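Local coordinates for protein SSD1 (Saccharomyces cerevisiae S288C, PDB 7AM1) that binds untranslated regions of mRNAs and represses their translation, acting as a non-enzymatic pseudonuclease of the RNase II family, at residues 527-532 with 647-652; 316-321 with 710-715; 570-575 with 673-678; 657-660 with 665-668. All blocks are in the same frame, centred on the assembly; numbering follows the deposited sequence.

Contact 1: residues 527-532 with 647-652; sequences SLDDEK and YGHYAL
A buried histidine–carboxylate pair inside the RNB domain joins D529, on helix 523-529, to H649, in the long loop between strand 635-638 and helix 668-681. NE2 of H649 donates to OD1 of D529 over 2.7 Å, with an N-H...O angle of 154°. The bond leaves the imidazole at its edge, close to the ring plane, but reaches the oxygen from well above the carboxylate plane. The carboxylate and ring planes are 64° apart, and CB of D529 stands 3.8 Å from NE2 of H649. CG of H649 lies anti to its backbone N (chi1 -164°), which carries the ring toward D529. On the other nitrogen, ND1 accepts a weak bond of 3.5 Å from L652 N, while CD1 of L652 lies over one face, 3.6 Å above the ring centre. Residues H649 to L652 (HYAL) open the ribonuclease II signature of the RNB domain, so the bond ties the start of that signature to the end of helix 523-529. Both oxygens of D529 have further partners: OD1 also takes a salt bridge from R575, and OD2 is hydrogen-bonded to H659. A phenylalanine in place of H649 would probably leave OD1 of D529 with one donor fewer and the amide of L652 without its side-chain acceptor. Beside the polar pair, CD1 of L528 rests on CB of A651 at 4.2 Å, a modest apolar touch that F628 of helix 617-629 extends on the side of L528.

Contact 2: residues 316-321 with 710-715; sequences DSILRD and QEQAIH
I318 is the first residue of 316-321 to meet the other helix, and it does so with both branches. CG2 lies anti to the backbone N and CG1 anti to the carbonyl carbon (chi1 -71°), so the two branches spread over different parts of 710-715. CG2 comes within 3.6 Å of Q712 OE1 and 4.1 Å of Q712 CB, the two side chains running antiparallel alongside each other. CD1 reaches further along, to the backbone N of A713 at 4.0 Å. With A709 and L716 also touching it, I318 sits as a single knob over the hole formed by A709, Q712, A713 and L716. One turn on, D321 meets the polar end of Q712 through water. OD2 of D321 accepts from water 1 at 2.8 Å, and that water in turn accepts from Q712 NE2. Water 2 donates both to OD2 of D321 and to OE1 of Q712, each at 3.1 Å, so the carboxylate and the amide are joined at both amide atoms. OE1 of Q712 has a direct partner as well, ND2 of N322, while OD1 of D321 is held by the backbone N of S222. The arrangement is helix-on-helix packing between domains: helix 311-321, which follows the last strand of the OB-type cold-shock domain CSD2, lies against the long helix 689-725.

Contact 3: residues 570-575 with 673-678; sequences DLALLR and HRQLKA
CG of Q675 is anti to its own carbonyl carbon (chi1 -72°) and the chain runs extended beyond it, which carries the amide straight out from helix 673-678 to the backbone of 570-575. There the amide meets the chain on both flanks of A572. L573 N donates to OE1 of Q675 over 2.9 Å in a nearly straight bond of 167°, arriving in the carbonyl plane on a lone pair. The other half of the amide faces L571: NE2 of Q675 lies 2.7 Å from L571 O, but the bond is bent to 124° and weak. NE2 has a second partner in the hydroxyl of Y685. Because the oxygen must face an N-H and the nitrogen a carbonyl, the pair of bonds fixes which way round the amide sits. Between them CA of A572 packs 3.4 Å from OE1 of Q675, and CB of L573 is 3.9 Å from the same oxygen. Beyond CB the leucine leads away to Y636 and I638. The rest of the Q675 side chain lies on I564 and L568 of helix 544-568. One amide thus engages two backbone groups, firmly at L573 N and weakly at L571 O, where the chain leaves a 3-10 turn and enters strand 573-576, whose mate is the antiparallel strand 635-638. This glutamine-to-backbone bonding ties the short two-stranded sheet of the RNB domain to helix 668-681, whose first turns carry the end of the ribonuclease II signature.

Contact 4: residues 657-660 with 665-668; sequences YTHF and RRYA
Stacking carries this contact: the guanidinium of R666 lies flat on the imidazole of H659, with centres 3.6 Å apart and planes within 14°. CZ of R666 stands 3.3 Å above the ring plane, shifted toward the rim on the CG and ND1 side. A bend at chi3 of R666 (-60°) lays its end over the ring, although the side chains as a whole lie roughly perpendicular. NH2 overhangs the root of the histidine, 3.4 Å from H659 CB, while NH1 lies 3.7 Å from H659 CE1. NE of R666 is 3.4 Å from ND1 of H659, but the angle is too poor for a hydrogen bond, as befits groups meeting face to face.

Polar bonds hold both groups in place. ND1 of H659 is hydrogen-bonded to the hydroxyl of Y636 and NE2 to D529, which fixes the rotation of the ring. R666 forms salt bridges through NH2 with D669 and through NH1 with D530. Replacing H659 by alanine is likely to leave one face of the R666 guanidinium without its stacking partner, and the Y636 hydroxyl and D529 OD2 each without this bond. Both segments belong to the ribonuclease II signature, which begins upstream at H649 and runs through the adjacent R665 and R666 into helix 668-681; in active relatives this region probably contributes to the nuclease centre, here that of a pseudonuclease.

In the fold
Contacts 1, 3 and 4 form one bonded cluster in the RNB domain, and 647-652 and both segments of contact 4 lie in the ribonuclease II signature. D529 of contact 1 joins them: its OD1 lies 2.8 Å from R575 NE of contact 3, its OD2 2.8 Å from H659 NE2 of contact 4. Contacts 3 and 4, with centres 10 Å apart, are further linked by H673 NE2 to F660 O, a probable hydrogen bond of 2.7 Å. Contact 2 lies apart, its centre 31 Å from that of contact 3. It reaches the cluster through Q710 NE2, 2.8 Å from K532 O; a pentaethylene glycol, probably from the crystallisation liquor, lies about 4 Å from the Q712 side chain.

Contact 1: residues 527-532 with 647-652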
loop_
_atom_site.group_PDB
_atom_site.type_symbol
_atom_site.label_atom_id
_atom_site.label_comp_id
_atom_site.label_asym_id
_atom_site.label_seq_id
_atom_site.Cartn_x
_atom_site.Cartn_y
_atom_site.Cartn_z
ATOM N N SER A 527 -6.785 0.563 -1.874
ATOM C CA SER A 527 -5.347 0.745 -2.041
ATOM C C SER A 527 -4.704 -0.398 -2.813
ATOM O O SER A 527 -3.555 -0.259 -3.245
ATOM C CB SER A 527 -4.658 0.927 -0.677
ATOM O OG SER A 527 -4.476 -0.300 0.004
ATOM N N LEU A 528 -5.398 -1.525 -2.978
ATOM C CA LEU A 528 -4.928 -2.541 -3.908
ATOM C C LEU A 528 -4.976 -2.057 -5.351
ATOM O O LEU A 528 -4.235 -2.581 -6.187
ATOM C CB LEU A 528 -5.754 -3.819 -3.776
ATOM C CG LEU A 528 -5.588 -4.611 -2.477
ATOM C CD1 LEU A 528 -6.669 -5.682 -2.377
ATOM C CD2 LEU A 528 -4.192 -5.238 -2.392
ATOM N N ASP A 529 -5.825 -1.078 -5.671
ATOM C CA ASP A 529 -5.906 -0.616 -7.048
ATOM C C ASP A 529 -5.194 0.704 -7.296
ATOM O O ASP A 529 -4.631 0.891 -8.375
ATOM C CB ASP A 529 -7.361 -0.455 -7.497
ATOM C CG ASP A 529 -7.466 -0.181 -8.980
ATOM O OD1 ASP A 529 -7.133 -1.099 -9.762
ATOM O OD2 ASP A 529 -7.848 0.948 -9.362
ATOM N N ASP A 530 -5.163 1.606 -6.322
ATOM C CA ASP A 530 -4.720 2.967 -6.581
ATOM C C ASP A 530 -4.172 3.554 -5.291
ATOM O O ASP A 530 -4.322 2.982 -4.210
ATOM C CB ASP A 530 -5.891 3.792 -7.137
ATOM C CG ASP A 530 -5.451 4.982 -7.960
ATOM O OD1 ASP A 530 -4.249 5.111 -8.265
ATOM O OD2 ASP A 530 -6.335 5.804 -8.297
ATOM N N GLU A 531 -3.518 4.703 -5.417
ATOM C CA GLU A 531 -3.008 5.430 -4.265
ATOM C C GLU A 531 -3.848 6.674 -4.009
ATOM O O GLU A 531 -4.472 7.228 -4.918
ATOM C CB GLU A 531 -1.548 5.843 -4.470
ATOM C CG GLU A 531 -0.610 4.695 -4.818
ATOM C CD GLU A 531 -0.616 4.351 -6.293
ATOM O OE1 GLU A 531 -0.974 3.202 -6.629
ATOM O OE2 GLU A 531 -0.271 5.230 -7.118
ATOM N N LYS A 532 -3.810 7.138 -2.762
ATOM C CA LYS A 532 -4.464 8.387 -2.408
ATOM C C LYS A 532 -3.719 9.553 -3.043
ATOM O O LYS A 532 -2.497 9.517 -3.222
ATOM C CB LYS A 532 -4.493 8.582 -0.892
ATOM C CG LYS A 532 -5.419 7.654 -0.133
ATOM C CD LYS A 532 -5.470 8.054 1.340
ATOM C CE LYS A 532 -6.485 7.233 2.107
ATOM N NZ LYS A 532 -6.440 7.545 3.560
ATOM N N TYR A 647 -9.676 -11.668 -16.860
ATOM C CA TYR A 647 -9.589 -10.215 -16.873
ATOM C C TYR A 647 -10.160 -9.577 -15.612
ATOM O O TYR A 647 -10.075 -8.353 -15.462
ATOM C CB TYR A 647 -10.333 -9.653 -18.087
ATOM C CG TYR A 647 -9.709 -9.900 -19.446
ATOM C CD1 TYR A 647 -8.441 -10.464 -19.588
ATOM C CD2 TYR A 647 -10.401 -9.555 -20.598
ATOM C CE1 TYR A 647 -7.893 -10.671 -20.844
ATOM C CE2 TYR A 647 -9.869 -9.759 -21.842
ATOM C CZ TYR A 647 -8.620 -10.312 -21.970
ATOM O OH TYR A 647 -8.116 -10.500 -23.237
ATOM N N GLY A 648 -10.730 -10.369 -14.707
ATOM C CA GLY A 648 -11.489 -9.807 -13.612
ATOM C C GLY A 648 -10.631 -9.052 -12.614
ATOM O O GLY A 648 -9.443 -9.324 -12.429
ATOM N N HIS A 649 -11.260 -8.066 -11.985
ATOM C CA HIS A 649 -10.683 -7.276 -10.900
ATOM C C HIS A 649 -11.436 -7.706 -9.642
ATOM O O HIS A 649 -12.544 -7.224 -9.374
ATOM C CB HIS A 649 -10.825 -5.787 -11.189
ATOM C CG HIS A 649 -9.943 -4.911 -10.352
ATOM N ND1 HIS A 649 -9.983 -4.905 -8.975
ATOM C CD2 HIS A 649 -9.019 -3.986 -10.705
ATOM C CE1 HIS A 649 -9.108 -4.027 -8.515
ATOM N NE2 HIS A 649 -8.512 -3.453 -9.545
ATOM N N TYR A 650 -10.843 -8.641 -8.894
ATOM C CA TYR A 650 -11.543 -9.273 -7.779
ATOM C C TYR A 650 -11.979 -8.247 -6.738
ATOM O O TYR A 650 -13.141 -8.232 -6.315
ATOM C CB TYR A 650 -10.647 -10.338 -7.140
ATOM C CG TYR A 650 -11.267 -11.044 -5.952
ATOM C CD1 TYR A 650 -12.023 -12.200 -6.118
ATOM C CD2 TYR A 650 -11.091 -10.557 -4.665
ATOM C CE1 TYR A 650 -12.589 -12.848 -5.029
ATOM C CE2 TYR A 650 -11.652 -11.194 -3.574
ATOM C CZ TYR A 650 -12.398 -12.336 -3.758
ATOM O OH TYR A 650 -12.948 -12.956 -2.659
ATOM N N ALA A 651 -11.059 -7.380 -6.310
ATOM C CA ALA A 651 -11.363 -6.463 -5.216
ATOM C C ALA A 651 -12.519 -5.533 -5.559
ATOM O O ALA A 651 -13.230 -5.075 -4.656
ATOM C CB ALA A 651 -10.123 -5.649 -4.845
ATOM N N LEU A 652 -12.706 -5.224 -6.845
ATOM C CA LEU A 652 -13.791 -4.371 -7.315
ATOM C C LEU A 652 -14.985 -5.163 -7.833
ATOM O O LEU A 652 -15.972 -4.557 -8.266
ATOM C CB LEU A 652 -13.293 -3.439 -8.424
ATOM C CG LEU A 652 -12.210 -2.432 -8.046
ATOM C CD1 LEU A 652 -11.746 -1.647 -9.267
ATOM C CD2 LEU A 652 -12.697 -1.495 -6.972
#

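Contact 2: residues 316-321 with 710-715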
loop_
_atom_site.group_PDB
_atom_site.type_symbol
_atom_site.label_atom_id
_atom_site.label_comp_id
_atom_site.label_asym_id
_atom_site.label_seq_id
_atom_site.Cartn_x
_atom_site.Cartn_y
_atom_site.Cartn_z
ATOM N N ASP A 316 13.883 12.076 0.534
ATOM C CA ASP A 316 14.678 11.791 -0.654
ATOM C C ASP A 316 15.029 10.310 -0.727
ATOM O O ASP A 316 14.986 9.704 -1.804
ATOM C CB ASP A 316 15.941 12.652 -0.641
ATOM C CG ASP A 316 16.624 12.718 -1.990
ATOM O OD1 ASP A 316 16.113 12.116 -2.955
ATOM O OD2 ASP A 316 17.680 13.381 -2.085
ATOM N N SER A 317 15.352 9.706 0.420
ATOM C CA SER A 317 15.722 8.295 0.446
ATOM C C SER A 317 14.537 7.403 0.104
ATOM O O SER A 317 14.691 6.395 -0.597
ATOM C CB SER A 317 16.280 7.930 1.821
ATOM O OG SER A 317 16.448 6.530 1.942
ATOM N N ILE A 318 13.346 7.753 0.597
ATOM C CA ILE A 318 12.146 7.003 0.240
ATOM C C ILE A 318 11.911 7.068 -1.261
ATOM O O ILE A 318 11.591 6.057 -1.898
ATOM C CB ILE A 318 10.928 7.527 1.026
ATOM C CG1 ILE A 318 11.053 7.125 2.497
ATOM C CG2 ILE A 318 9.618 7.013 0.399
ATOM C CD1 ILE A 318 10.087 7.821 3.419
ATOM N N LEU A 319 12.073 8.252 -1.853
ATOM C CA LEU A 319 11.846 8.400 -3.286
ATOM C C LEU A 319 12.857 7.590 -4.092
ATOM O O LEU A 319 12.483 6.863 -5.021
ATOM C CB LEU A 319 11.896 9.878 -3.676
ATOM C CG LEU A 319 10.683 10.723 -3.278
ATOM C CD1 LEU A 319 10.975 12.200 -3.477
ATOM C CD2 LEU A 319 9.449 10.318 -4.073
ATOM N N ARG A 320 14.148 7.712 -3.754
ATOM C CA ARG A 320 15.183 7.001 -4.500
ATOM C C ARG A 320 15.044 5.493 -4.344
ATOM O O ARG A 320 15.240 4.740 -5.305
ATOM C CB ARG A 320 16.578 7.406 -4.032
ATOM C CG ARG A 320 16.945 8.870 -4.067
ATOM C CD ARG A 320 17.181 9.380 -5.461
ATOM N NE ARG A 320 17.310 10.833 -5.450
ATOM C CZ ARG A 320 18.447 11.473 -5.179
ATOM N NH1 ARG A 320 19.552 10.787 -4.916
ATOM N NH2 ARG A 320 18.488 12.796 -5.182
ATOM N N ASP A 321 14.762 5.029 -3.121
ATOM C CA ASP A 321 14.605 3.599 -2.897
ATOM C C ASP A 321 13.480 3.043 -3.743
ATOM O O ASP A 321 13.494 1.860 -4.104
ATOM C CB ASP A 321 14.333 3.314 -1.423
ATOM C CG ASP A 321 14.451 1.840 -1.087
ATOM O OD1 ASP A 321 15.444 1.202 -1.510
ATOM O OD2 ASP A 321 13.562 1.324 -0.378
ATOM N N GLN A 710 4.339 6.144 -0.748
ATOM C CA GLN A 710 3.284 6.822 -0.005
ATOM C C GLN A 710 3.153 6.250 1.402
ATOM O O GLN A 710 3.139 6.998 2.386
ATOM C CB GLN A 710 1.962 6.728 -0.770
ATOM C CG GLN A 710 0.746 7.170 0.039
ATOM C CD GLN A 710 -0.491 7.356 -0.823
ATOM O OE1 GLN A 710 -1.516 6.701 -0.622
ATOM N NE2 GLN A 710 -0.401 8.263 -1.784
ATOM N N GLU A 711 3.102 4.922 1.526
ATOM C CA GLU A 711 2.937 4.323 2.848
ATOM C C GLU A 711 4.188 4.480 3.704
ATOM O O GLU A 711 4.087 4.615 4.928
ATOM C CB GLU A 711 2.555 2.851 2.709
ATOM C CG GLU A 711 1.180 2.678 2.061
ATOM C CD GLU A 711 0.308 1.635 2.740
ATOM O OE1 GLU A 711 0.861 0.720 3.392
ATOM O OE2 GLU A 711 -0.932 1.737 2.621
ATOM N N GLN A 712 5.372 4.437 3.091
ATOM C CA GLN A 712 6.602 4.645 3.847
ATOM C C GLN A 712 6.653 6.052 4.422
ATOM O O GLN A 712 7.118 6.256 5.548
ATOM C CB GLN A 712 7.807 4.375 2.950
ATOM C CG GLN A 712 8.075 2.890 2.747
ATOM C CD GLN A 712 9.060 2.610 1.627
ATOM O OE1 GLN A 712 9.686 3.521 1.084
ATOM N NE2 GLN A 712 9.189 1.341 1.264
ATOM N N ALA A 713 6.190 7.039 3.653
ATOM C CA ALA A 713 6.191 8.416 4.133
ATOM C C ALA A 713 5.124 8.626 5.204
ATOM O O ALA A 713 5.354 9.346 6.184
ATOM C CB ALA A 713 5.991 9.370 2.956
ATOM N N ILE A 714 3.955 8.002 5.046
ATOM C CA ILE A 714 2.963 8.019 6.117
ATOM C C ILE A 714 3.556 7.429 7.388
ATOM O O ILE A 714 3.444 8.002 8.478
ATOM C CB ILE A 714 1.697 7.252 5.698
ATOM C CG1 ILE A 714 0.954 7.985 4.581
ATOM C CG2 ILE A 714 0.806 7.034 6.905
ATOM C CD1 ILE A 714 -0.137 7.140 3.939
ATOM N N HIS A 715 4.165 6.247 7.265
ATOM C CA HIS A 715 4.717 5.557 8.422
ATOM C C HIS A 715 5.739 6.425 9.132
ATOM O O HIS A 715 5.768 6.489 10.366
ATOM C CB HIS A 715 5.349 4.240 7.966
ATOM C CG HIS A 715 6.052 3.489 9.053
ATOM N ND1 HIS A 715 7.374 3.713 9.372
ATOM C CD2 HIS A 715 5.624 2.509 9.883
ATOM C CE1 HIS A 715 7.728 2.909 10.359
ATOM N NE2 HIS A 715 6.684 2.167 10.687
HETATM O O HOH W 1 10.918 0.828 -1.314
HETATM O O HOH W 2 12.635 3.223 1.919
#

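Contact 3: residues 570-575 with 673-678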
loop_
_atom_site.group_PDB
_atom_site.type_symbol
_atom_site.label_atom_id
_atom_site.label_comp_id
_atom_site.label_asym_id
_atom_site.label_seq_id
_atom_site.Cartn_x
_atom_site.Cartn_y
_atom_site.Cartn_z
ATOM N N ASP A 570 -7.093 -7.443 -28.612
ATOM C CA ASP A 570 -5.864 -7.936 -28.000
ATOM C C ASP A 570 -4.871 -6.841 -27.629
ATOM O O ASP A 570 -3.978 -7.092 -26.811
ATOM C CB ASP A 570 -5.183 -8.929 -28.950
ATOM C CG ASP A 570 -5.860 -10.282 -28.969
ATOM O OD1 ASP A 570 -6.822 -10.478 -28.202
ATOM O OD2 ASP A 570 -5.411 -11.159 -29.737
ATOM N N LEU A 571 -5.000 -5.640 -28.183
ATOM C CA LEU A 571 -4.066 -4.564 -27.870
ATOM C C LEU A 571 -4.525 -3.676 -26.711
ATOM O O LEU A 571 -3.775 -2.779 -26.305
ATOM C CB LEU A 571 -3.817 -3.702 -29.116
ATOM C CG LEU A 571 -3.154 -4.398 -30.310
ATOM C CD1 LEU A 571 -2.869 -3.382 -31.415
ATOM C CD2 LEU A 571 -1.881 -5.134 -29.920
ATOM N N ALA A 572 -5.709 -3.920 -26.146
ATOM C CA ALA A 572 -6.217 -3.074 -25.073
ATOM C C ALA A 572 -5.330 -3.158 -23.835
ATOM O O ALA A 572 -4.918 -4.243 -23.415
ATOM C CB ALA A 572 -7.648 -3.481 -24.707
ATOM N N LEU A 573 -5.037 -1.998 -23.248
ATOM C CA LEU A 573 -4.358 -1.929 -21.957
ATOM C C LEU A 573 -5.436 -1.953 -20.881
ATOM O O LEU A 573 -6.234 -1.017 -20.771
ATOM C CB LEU A 573 -3.488 -0.682 -21.840
ATOM C CG LEU A 573 -2.628 -0.597 -20.567
ATOM C CD1 LEU A 573 -1.643 0.553 -20.684
ATOM C CD2 LEU A 573 -3.439 -0.445 -19.281
ATOM N N LEU A 574 -5.481 -3.035 -20.121
ATOM C CA LEU A 574 -6.492 -3.273 -19.108
ATOM C C LEU A 574 -5.817 -3.385 -17.743
ATOM O O LEU A 574 -4.595 -3.275 -17.616
ATOM C CB LEU A 574 -7.281 -4.536 -19.456
ATOM C CG LEU A 574 -8.001 -4.486 -20.809
ATOM C CD1 LEU A 574 -8.638 -5.830 -21.135
ATOM C CD2 LEU A 574 -9.046 -3.387 -20.819
ATOM N N ARG A 575 -6.624 -3.618 -16.713
ATOM C CA ARG A 575 -6.118 -3.732 -15.350
ATOM C C ARG A 575 -6.914 -4.810 -14.640
ATOM O O ARG A 575 -8.147 -4.763 -14.627
ATOM C CB ARG A 575 -6.221 -2.398 -14.609
ATOM C CG ARG A 575 -5.622 -2.404 -13.211
ATOM C CD ARG A 575 -5.415 -0.981 -12.732
ATOM N NE ARG A 575 -4.837 -0.907 -11.397
ATOM C CZ ARG A 575 -3.539 -1.019 -11.128
ATOM N NH1 ARG A 575 -2.656 -1.242 -12.095
ATOM N NH2 ARG A 575 -3.125 -0.919 -9.875
ATOM N N HIS A 673 -5.931 6.550 -23.015
ATOM C CA HIS A 673 -6.556 7.663 -23.722
ATOM C C HIS A 673 -6.271 7.600 -25.219
ATOM O O HIS A 673 -7.169 7.819 -26.042
ATOM C CB HIS A 673 -6.073 8.991 -23.145
ATOM C CG HIS A 673 -6.751 9.374 -21.867
ATOM N ND1 HIS A 673 -6.939 10.687 -21.493
ATOM C CD2 HIS A 673 -7.273 8.619 -20.872
ATOM C CE1 HIS A 673 -7.557 10.724 -20.327
ATOM N NE2 HIS A 673 -7.770 9.484 -19.926
ATOM N N ARG A 674 -5.026 7.299 -25.597
ATOM C CA ARG A 674 -4.705 7.190 -27.014
ATOM C C ARG A 674 -5.420 6.008 -27.650
ATOM O O ARG A 674 -5.848 6.091 -28.808
ATOM C CB ARG A 674 -3.192 7.085 -27.198
ATOM C CG ARG A 674 -2.453 8.330 -26.718
ATOM C CD ARG A 674 -1.024 8.402 -27.237
ATOM N NE ARG A 674 -0.475 9.752 -27.099
ATOM C CZ ARG A 674 0.284 10.170 -26.089
ATOM N NH1 ARG A 674 0.612 9.349 -25.099
ATOM N NH2 ARG A 674 0.721 11.422 -26.072
ATOM N N GLN A 675 -5.592 4.915 -26.904
ATOM C CA GLN A 675 -6.364 3.788 -27.412
ATOM C C GLN A 675 -7.830 4.159 -27.597
ATOM O O GLN A 675 -8.448 3.782 -28.600
ATOM C CB GLN A 675 -6.222 2.597 -26.466
ATOM C CG GLN A 675 -4.851 1.949 -26.538
ATOM C CD GLN A 675 -4.758 0.647 -25.760
ATOM O OE1 GLN A 675 -5.644 0.312 -24.975
ATOM N NE2 GLN A 675 -3.667 -0.088 -25.968
ATOM N N LEU A 676 -8.403 4.904 -26.651
ATOM C CA LEU A 676 -9.804 5.290 -26.777
ATOM C C LEU A 676 -10.017 6.208 -27.975
ATOM O O LEU A 676 -10.993 6.051 -28.718
ATOM C CB LEU A 676 -10.286 5.973 -25.498
ATOM C CG LEU A 676 -11.748 6.444 -25.515
ATOM C CD1 LEU A 676 -12.690 5.268 -25.718
ATOM C CD2 LEU A 676 -12.083 7.204 -24.246
ATOM N N LYS A 677 -9.110 7.163 -28.185
ATOM C CA LYS A 677 -9.256 8.070 -29.316
ATOM C C LYS A 677 -9.217 7.318 -30.640
ATOM O O LYS A 677 -9.986 7.630 -31.558
ATOM C CB LYS A 677 -8.165 9.135 -29.277
ATOM C CG LYS A 677 -8.285 10.083 -28.103
ATOM C CD LYS A 677 -7.376 11.272 -28.294
ATOM C CE LYS A 677 -7.227 12.057 -27.022
ATOM N NZ LYS A 677 -6.160 13.079 -27.159
ATOM N N ALA A 678 -8.329 6.325 -30.763
ATOM C CA ALA A 678 -8.321 5.480 -31.954
ATOM C C ALA A 678 -9.681 4.826 -32.163
ATOM O O ALA A 678 -10.224 4.828 -33.273
ATOM C CB ALA A 678 -7.225 4.420 -31.847
#

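Contact 4: residues 657-660 with 665-668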
loop_
_atom_site.group_PDB
_atom_site.type_symbol
_atom_site.label_atom_id
_atom_site.label_comp_id
_atom_site.label_asym_id
_atom_site.label_seq_id
_atom_site.Cartn_x
_atom_site.Cartn_y
_atom_site.Cartn_z
ATOM N N TYR A 657 -11.615 -4.063 -16.416
ATOM C CA TYR A 657 -11.289 -2.774 -15.825
ATOM C C TYR A 657 -10.068 -2.214 -16.536
ATOM O O TYR A 657 -9.323 -2.939 -17.201
ATOM C CB TYR A 657 -11.041 -2.913 -14.311
ATOM C CG TYR A 657 -11.162 -1.628 -13.519
ATOM C CD1 TYR A 657 -12.374 -0.943 -13.457
ATOM C CD2 TYR A 657 -10.085 -1.122 -12.795
ATOM C CE1 TYR A 657 -12.500 0.225 -12.738
ATOM C CE2 TYR A 657 -10.206 0.050 -12.065
ATOM C CZ TYR A 657 -11.423 0.717 -12.041
ATOM O OH TYR A 657 -11.567 1.884 -11.322
ATOM N N THR A 658 -9.888 -0.906 -16.396
ATOM C CA THR A 658 -8.659 -0.238 -16.795
ATOM C C THR A 658 -8.594 1.097 -16.065
ATOM O O THR A 658 -9.442 1.402 -15.217
ATOM C CB THR A 658 -8.565 -0.047 -18.313
ATOM O OG1 THR A 658 -7.242 0.405 -18.640
ATOM C CG2 THR A 658 -9.577 0.975 -18.810
ATOM N N HIS A 659 -7.592 1.902 -16.405
ATOM C CA HIS A 659 -7.377 3.199 -15.778
ATOM C C HIS A 659 -7.454 4.296 -16.826
ATOM O O HIS A 659 -6.640 4.340 -17.756
ATOM C CB HIS A 659 -6.037 3.235 -15.044
ATOM C CG HIS A 659 -6.120 2.738 -13.637
ATOM N ND1 HIS A 659 -5.019 2.655 -12.814
ATOM C CD2 HIS A 659 -7.174 2.311 -12.901
ATOM C CE1 HIS A 659 -5.388 2.183 -11.637
ATOM N NE2 HIS A 659 -6.692 1.972 -11.661
ATOM N N PHE A 660 -8.430 5.186 -16.650
ATOM C CA PHE A 660 -8.738 6.259 -17.584
ATOM C C PHE A 660 -8.937 7.605 -16.901
ATOM O O PHE A 660 -8.735 8.635 -17.556
ATOM C CB PHE A 660 -10.000 5.879 -18.386
ATOM C CG PHE A 660 -10.710 7.030 -19.058
ATOM C CD1 PHE A 660 -10.408 7.382 -20.366
ATOM C CD2 PHE A 660 -11.727 7.713 -18.407
ATOM C CE1 PHE A 660 -11.079 8.422 -20.997
ATOM C CE2 PHE A 660 -12.402 8.755 -19.032
ATOM C CZ PHE A 660 -12.078 9.107 -20.329
ATOM N N ARG A 665 -1.737 12.006 -13.220
ATOM C CA ARG A 665 -0.852 11.348 -12.267
ATOM C C ARG A 665 -0.500 9.909 -12.619
ATOM O O ARG A 665 0.368 9.334 -11.952
ATOM C CB ARG A 665 -1.465 11.369 -10.854
ATOM C CG ARG A 665 -2.914 10.888 -10.759
ATOM C CD ARG A 665 -3.390 10.914 -9.311
ATOM N NE ARG A 665 -4.709 10.326 -9.124
ATOM C CZ ARG A 665 -4.936 9.028 -8.929
ATOM N NH1 ARG A 665 -3.930 8.158 -8.919
ATOM N NH2 ARG A 665 -6.180 8.597 -8.759
ATOM N N ARG A 666 -1.121 9.318 -13.640
ATOM C CA ARG A 666 -0.833 7.956 -14.069
ATOM C C ARG A 666 -0.534 7.944 -15.562
ATOM O O ARG A 666 -1.347 8.414 -16.366
ATOM C CB ARG A 666 -2.010 7.022 -13.775
ATOM C CG ARG A 666 -2.473 7.022 -12.336
ATOM C CD ARG A 666 -3.471 5.887 -12.095
ATOM N NE ARG A 666 -4.663 6.017 -12.939
ATOM C CZ ARG A 666 -5.922 5.959 -12.502
ATOM N NH1 ARG A 666 -6.185 5.763 -11.216
ATOM N NH2 ARG A 666 -6.926 6.094 -13.361
ATOM N N TYR A 667 0.624 7.396 -15.939
ATOM C CA TYR A 667 0.949 7.331 -17.357
ATOM C C TYR A 667 0.161 6.247 -18.083
ATOM O O TYR A 667 -0.078 6.371 -19.286
ATOM C CB TYR A 667 2.443 7.083 -17.578
ATOM C CG TYR A 667 2.808 7.197 -19.037
ATOM C CD1 TYR A 667 3.071 8.435 -19.608
ATOM C CD2 TYR A 667 2.839 6.076 -19.857
ATOM C CE1 TYR A 667 3.381 8.551 -20.948
ATOM C CE2 TYR A 667 3.147 6.183 -21.199
ATOM C CZ TYR A 667 3.417 7.421 -21.738
ATOM O OH TYR A 667 3.725 7.526 -23.073
ATOM N N ALA A 668 -0.237 5.176 -17.390
ATOM C CA ALA A 668 -1.042 4.149 -18.042
ATOM C C ALA A 668 -2.276 4.764 -18.692
ATOM O O ALA A 668 -2.678 4.366 -19.793
ATOM C CB ALA A 668 -1.451 3.076 -17.033
#